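Local coordinates for Nup188 (Myceliophthora thermophila, PDB 4KF8), which probably serves as a scaffold nucleoporin of the nuclear pore complex, with a C-terminal domain that resembles nuclear transport receptors in structure, at residues Ser252-Gly260 with Leu321-Ala329. Residues are numbered along the deposited sequence; the frame is centred on the assembly and turned at random.
Sequences SVDRLEAPG and LENVEFWLA
E257 and N323 mark the closest backbone approach, their CA atoms 5.3 Å apart, where the chain leaving helix 246-254 through a type I beta turn from D254 to E257 passes the last turns of helix 317-328. The contact is carried mainly by two helix side chains directed at the backbone of this turn. N323 lies across it: ND2 makes a weak, bent hydrogen bond to V253 O (3.2 Å, 121° at the hydrogen), and the amide also rests against CA of E257. With CG beside its own backbone N (chi1 -70°), N323 reaches back along its helix to the V253 carbonyl. One helical turn on, the indole of W327 presents its pyrrole edge to L256 O, which lies near the ring plane; the NE1 to L256 O bond, at 3.2 Å and 128°, is likewise weak. On the same side of the indole, CZ2 of the benzo ring packs obliquely against P259, 3.8 Å from P259 CD, while A258 CB meets F326 CB at 4.0 Å. V281 and residues V333, L334 and R337 of helix 331-337 also touch the W327 side chain, and the L256 side chain touches L286 and V289 of helix 284-303. A leucine in place of W327 would probably leave L256 O without its indole N-H donor and open a gap beside P259. The arrangement is helix-to-loop packing near the C-terminal end of the all-helical Nup188 C-terminal domain, consistent with the superhelical, solenoid-like architecture of nuclear transport receptors.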
# COMPACT_ATOMS: atom_id res chain seq x y z
N SER A 252 -9.89 -4.35 -15.00
CA SER A 252 -10.33 -4.73 -13.65
C SER A 252 -11.64 -5.51 -13.66
O SER A 252 -11.84 -6.39 -12.83
CB SER A 252 -10.47 -3.49 -12.77
OG SER A 252 -11.47 -2.62 -13.26
N VAL A 253 -12.52 -5.18 -14.60
CA VAL A 253 -13.80 -5.85 -14.72
C VAL A 253 -13.67 -7.16 -15.48
O VAL A 253 -14.21 -8.19 -15.06
CB VAL A 253 -14.84 -4.95 -15.43
CG1 VAL A 253 -16.21 -5.63 -15.44
CG2 VAL A 253 -14.92 -3.59 -14.76
N ASP A 254 -12.95 -7.12 -16.60
CA ASP A 254 -12.78 -8.30 -17.45
C ASP A 254 -12.02 -9.43 -16.76
O ASP A 254 -12.22 -10.60 -17.08
CB ASP A 254 -12.08 -7.92 -18.76
CG ASP A 254 -12.98 -7.15 -19.70
OD1 ASP A 254 -14.22 -7.32 -19.61
OD2 ASP A 254 -12.46 -6.39 -20.54
N ARG A 255 -11.15 -9.08 -15.82
CA ARG A 255 -10.36 -10.08 -15.10
C ARG A 255 -11.22 -11.00 -14.24
O ARG A 255 -10.92 -12.19 -14.10
CB ARG A 255 -9.28 -9.42 -14.24
CG ARG A 255 -7.95 -9.27 -14.94
CD ARG A 255 -6.85 -8.92 -13.96
NE ARG A 255 -6.97 -7.55 -13.47
CZ ARG A 255 -6.52 -6.48 -14.12
NH1 ARG A 255 -5.92 -6.63 -15.30
NH2 ARG A 255 -6.66 -5.27 -13.60
N LEU A 256 -12.28 -10.45 -13.66
CA LEU A 256 -13.14 -11.22 -12.77
C LEU A 256 -14.34 -11.80 -13.50
O LEU A 256 -15.36 -12.12 -12.89
CB LEU A 256 -13.60 -10.35 -11.60
CG LEU A 256 -12.51 -9.72 -10.75
CD1 LEU A 256 -13.11 -9.11 -9.50
CD2 LEU A 256 -11.44 -10.75 -10.39
N GLU A 257 -14.22 -11.93 -14.82
CA GLU A 257 -15.31 -12.43 -15.64
C GLU A 257 -15.52 -13.93 -15.43
O GLU A 257 -14.55 -14.69 -15.35
CB GLU A 257 -15.05 -12.12 -17.11
CG GLU A 257 -16.28 -12.15 -18.00
CD GLU A 257 -16.08 -11.35 -19.27
OE1 GLU A 257 -15.35 -10.34 -19.22
OE2 GLU A 257 -16.66 -11.72 -20.31
N ALA A 258 -16.78 -14.35 -15.31
CA ALA A 258 -17.12 -15.75 -15.09
C ALA A 258 -16.58 -16.63 -16.22
O ALA A 258 -16.74 -16.29 -17.40
CB ALA A 258 -18.62 -15.91 -14.95
N PRO A 259 -15.95 -17.76 -15.86
CA PRO A 259 -15.31 -18.67 -16.82
C PRO A 259 -16.27 -19.16 -17.90
O PRO A 259 -17.37 -19.62 -17.59
CB PRO A 259 -14.85 -19.84 -15.95
CG PRO A 259 -15.65 -19.73 -14.69
CD PRO A 259 -15.87 -18.26 -14.49
N GLY A 260 -15.86 -19.04 -19.16
CA GLY A 260 -16.68 -19.46 -20.28
C GLY A 260 -16.92 -18.34 -21.27
O GLY A 260 -16.13 -17.40 -21.34
N LEU A 321 -20.98 -6.63 -10.68
CA LEU A 321 -21.96 -7.28 -9.81
C LEU A 321 -22.25 -8.71 -10.26
O LEU A 321 -22.16 -9.65 -9.47
CB LEU A 321 -23.26 -6.48 -9.77
CG LEU A 321 -23.26 -5.20 -8.93
CD1 LEU A 321 -23.91 -4.06 -9.69
CD2 LEU A 321 -23.97 -5.44 -7.61
N GLU A 322 -22.60 -8.86 -11.53
CA GLU A 322 -22.90 -10.17 -12.10
C GLU A 322 -21.70 -11.10 -12.04
O GLU A 322 -21.84 -12.28 -11.72
CB GLU A 322 -23.38 -10.01 -13.55
CG GLU A 322 -24.64 -9.17 -13.70
CD GLU A 322 -24.91 -8.77 -15.13
OE1 GLU A 322 -24.02 -8.97 -15.99
OE2 GLU A 322 -26.00 -8.24 -15.41
N ASN A 323 -20.52 -10.56 -12.33
CA ASN A 323 -19.28 -11.32 -12.24
C ASN A 323 -19.03 -11.81 -10.82
O ASN A 323 -18.55 -12.93 -10.61
CB ASN A 323 -18.09 -10.49 -12.72
CG ASN A 323 -18.12 -10.23 -14.21
OD1 ASN A 323 -19.12 -10.48 -14.88
ND2 ASN A 323 -17.01 -9.73 -14.74
N VAL A 324 -19.37 -10.98 -9.85
CA VAL A 324 -19.18 -11.31 -8.44
C VAL A 324 -20.09 -12.46 -8.01
O VAL A 324 -19.64 -13.40 -7.35
CB VAL A 324 -19.41 -10.08 -7.53
CG1 VAL A 324 -19.73 -10.52 -6.11
CG2 VAL A 324 -18.19 -9.16 -7.56
N GLU A 325 -21.35 -12.39 -8.41
CA GLU A 325 -22.34 -13.40 -8.04
C GLU A 325 -21.98 -14.79 -8.56
O GLU A 325 -22.15 -15.78 -7.85
CB GLU A 325 -23.74 -12.99 -8.53
CG GLU A 325 -24.27 -11.70 -7.92
CD GLU A 325 -24.60 -11.82 -6.44
OE1 GLU A 325 -24.65 -12.96 -5.93
OE2 GLU A 325 -24.81 -10.78 -5.79
N PHE A 326 -21.49 -14.86 -9.79
CA PHE A 326 -21.13 -16.14 -10.39
C PHE A 326 -19.75 -16.62 -9.95
O PHE A 326 -19.21 -17.58 -10.49
CB PHE A 326 -21.23 -16.08 -11.92
CG PHE A 326 -22.64 -16.08 -12.43
CD1 PHE A 326 -23.68 -16.52 -11.62
CD2 PHE A 326 -22.94 -15.65 -13.71
CE1 PHE A 326 -24.99 -16.53 -12.08
CE2 PHE A 326 -24.24 -15.66 -14.18
CZ PHE A 326 -25.26 -16.09 -13.36
N TRP A 327 -19.18 -15.94 -8.95
CA TRP A 327 -17.99 -16.41 -8.27
C TRP A 327 -18.35 -16.75 -6.83
O TRP A 327 -17.70 -17.56 -6.18
CB TRP A 327 -16.87 -15.37 -8.30
CG TRP A 327 -16.00 -15.43 -9.52
CD1 TRP A 327 -15.86 -14.47 -10.48
CD2 TRP A 327 -15.14 -16.51 -9.90
NE1 TRP A 327 -14.97 -14.89 -11.44
CE2 TRP A 327 -14.52 -16.14 -11.11
CE3 TRP A 327 -14.85 -17.76 -9.35
CZ2 TRP A 327 -13.61 -16.97 -11.77
CZ3 TRP A 327 -13.95 -18.58 -10.00
CH2 TRP A 327 -13.34 -18.19 -11.20
N LEU A 328 -19.40 -16.10 -6.33
CA LEU A 328 -19.88 -16.35 -4.98
C LEU A 328 -20.62 -17.68 -4.89
O LEU A 328 -20.52 -18.40 -3.90
CB LEU A 328 -20.81 -15.21 -4.53
CG LEU A 328 -20.21 -14.17 -3.58
CD1 LEU A 328 -21.22 -13.09 -3.23
CD2 LEU A 328 -19.69 -14.84 -2.33
N ALA A 329 -21.35 -18.01 -5.95
CA ALA A 329 -22.17 -19.21 -5.98
C ALA A 329 -21.37 -20.44 -6.42
O ALA A 329 -21.95 -21.49 -6.68
CB ALA A 329 -23.37 -19.01 -6.89